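Local coordinates for hydrogenase (NiFe) small subunit HydA (Allochromatium vinosum, PDB 3MYR), which probably catalyses the reversible oxidation of hydrogen together with its large subunit, carrying electrons through two [4Fe-4S] clusters and one [3Fe-4S] cluster, at residues I108-C113 and M152-V157. Residues are numbered along the deposited sequence; the frame is centred on the assembly and turned at random.
Sequences IAVGTC and MVITGV. With SF4 (iron/sulfur cluster), chain I.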
loop_
_atom_site.group_PDB
_atom_site.type_symbol
_atom_site.label_atom_id
_atom_site.label_comp_id
_atom_site.label_asym_id
_atom_site.label_seq_id
_atom_site.Cartn_x
_atom_site.Cartn_y
_atom_site.Cartn_z
ATOM N N ILE A 108 -1.686 22.215 4.597
ATOM C CA ILE A 108 -2.539 21.262 5.274
ATOM C C ILE A 108 -1.692 20.089 5.614
ATOM O O ILE A 108 -1.042 19.502 4.736
ATOM C CB ILE A 108 -3.630 20.756 4.317
ATOM C CG1 ILE A 108 -4.527 21.927 3.920
ATOM C CG2 ILE A 108 -4.443 19.626 4.977
ATOM C CD1 ILE A 108 -5.599 21.503 2.854
ATOM N N ALA A 109 -1.662 19.769 6.908
ATOM C CA ALA A 109 -1.042 18.550 7.358
ATOM C C ALA A 109 -2.137 17.470 7.407
ATOM O O ALA A 109 -3.004 17.474 8.289
ATOM C CB ALA A 109 -0.406 18.776 8.795
ATOM N N VAL A 110 -2.083 16.540 6.480
ATOM C CA VAL A 110 -3.085 15.470 6.399
ATOM C C VAL A 110 -2.542 14.241 7.105
ATOM O O VAL A 110 -1.382 13.816 6.880
ATOM C CB VAL A 110 -3.452 15.197 4.905
ATOM C CG1 VAL A 110 -2.224 14.598 4.217
ATOM C CG2 VAL A 110 -4.509 14.056 4.825
ATOM N N GLY A 111 -3.354 13.657 7.986
ATOM C CA GLY A 111 -2.914 12.433 8.698
ATOM C C GLY A 111 -2.302 12.815 10.051
ATOM O O GLY A 111 -1.685 13.895 10.212
ATOM N N THR A 112 -2.457 11.935 11.010
ATOM C CA THR A 112 -1.897 12.122 12.329
ATOM C C THR A 112 -0.333 12.230 12.336
ATOM O O THR A 112 0.219 12.921 13.181
ATOM C CB THR A 112 -2.375 10.972 13.275
ATOM O OG1 THR A 112 -3.794 11.011 13.322
ATOM C CG2 THR A 112 -1.847 11.150 14.745
ATOM N N CYS A 113 0.357 11.568 11.406
ATOM C CA CYS A 113 1.826 11.709 11.414
ATOM C C CYS A 113 2.265 13.144 11.100
ATOM O O CYS A 113 3.081 13.751 11.818
ATOM C CB CYS A 113 2.448 10.752 10.391
ATOM S SG CYS A 113 2.062 8.960 10.660
ATOM N N MET A 152 -13.836 11.726 2.757
ATOM C CA MET A 152 -14.605 12.942 2.489
ATOM C C MET A 152 -14.383 14.045 3.501
ATOM O O MET A 152 -14.765 15.179 3.239
ATOM C CB MET A 152 -16.074 12.629 2.291
ATOM C CG MET A 152 -16.172 12.173 0.795
ATOM S SD MET A 152 -17.791 12.310 0.184
ATOM C CE MET A 152 -18.642 10.991 1.077
ATOM N N VAL A 153 -13.583 13.775 4.552
ATOM C CA VAL A 153 -13.041 14.887 5.365
ATOM C C VAL A 153 -11.910 15.556 4.632
ATOM O O VAL A 153 -11.811 16.791 4.610
ATOM C CB VAL A 153 -12.608 14.405 6.762
ATOM C CG1 VAL A 153 -11.769 15.477 7.481
ATOM C CG2 VAL A 153 -13.853 14.017 7.566
ATOM N N ILE A 154 -11.000 14.773 4.062
ATOM C CA ILE A 154 -9.911 15.380 3.260
ATOM C C ILE A 154 -10.474 16.257 2.134
ATOM O O ILE A 154 -10.119 17.404 2.026
ATOM C CB ILE A 154 -8.959 14.347 2.709
ATOM C CG1 ILE A 154 -8.455 13.473 3.865
ATOM C CG2 ILE A 154 -7.726 15.004 2.003
ATOM C CD1 ILE A 154 -7.696 12.220 3.361
ATOM N N THR A 155 -11.363 15.729 1.299
ATOM C CA THR A 155 -11.839 16.547 0.193
ATOM C C THR A 155 -12.818 17.630 0.712
ATOM O O THR A 155 -12.965 18.643 0.088
ATOM C CB THR A 155 -12.543 15.670 -0.892
ATOM O OG1 THR A 155 -13.548 14.861 -0.253
ATOM C CG2 THR A 155 -11.556 14.698 -1.523
ATOM N N GLY A 156 -13.535 17.358 1.789
ATOM C CA GLY A 156 -14.364 18.355 2.478
ATOM C C GLY A 156 -13.613 19.638 2.887
ATOM O O GLY A 156 -14.101 20.756 2.683
ATOM N N VAL A 157 -12.431 19.462 3.450
ATOM C CA VAL A 157 -11.591 20.567 3.836
ATOM C C VAL A 157 -11.122 21.278 2.591
ATOM O O VAL A 157 -11.137 22.514 2.525
ATOM C CB VAL A 157 -10.361 20.055 4.597
ATOM C CG1 VAL A 157 -9.320 21.215 4.826
ATOM C CG2 VAL A 157 -10.793 19.577 6.002
HETATM FE FE1 SF4 I . -1.640 6.851 9.326
HETATM FE FE2 SF4 I . -1.590 8.690 7.227
HETATM FE FE3 SF4 I . 0.550 8.517 9.062
HETATM FE FE4 SF4 I . -0.232 6.444 7.056
HETATM S S1 SF4 I . 0.730 8.650 6.715
HETATM S S2 SF4 I . 0.557 6.268 9.151
HETATM S S3 SF4 I . -2.496 6.535 7.308
HETATM S S4 SF4 I . -1.580 9.099 9.536
#
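The hydroxyl OG1 of Thr112 is gripped twice, by hydrogen bonds to the backbone N of Gly146 and the carbonyl O of Cys250; in helix 111-116, which follows the strand, the next residue, Cys113, binds FE3 through SG at 2.2 Å, in the [4Fe-4S] cluster also held by Cys14, Cys17 and Cys147. Gly111 makes the turn from strand to cluster at a positive phi of 94°, its CA 3.7 Å from the cluster's S4. Across to residues 152-157 the contact is purely apolar and modest, burying 122 Å² in all. Val110 CG2, turned to the helix by its position anti to the backbone N, meets the end of Ile154, 4.0 Å from its CD1, and the two side chains cross at about a right angle. Two residues back along the strand, Ile108 sends its extended chain (chi2 176°) across until CD1 lies 4.2 Å from CG1 of Val157, one helical turn on from Ile154. The contact thus joins the strand leading into a cluster-binding turn to helix 151-164, which packs on the mixed sheet where strand 106-110 runs parallel to and between 69-77 and 141-144; Val144 touches both Ile108 and Val157, and helix 16-23 adds the cluster ligand Cys17 beside Val110 and Ser20 beside Ile154.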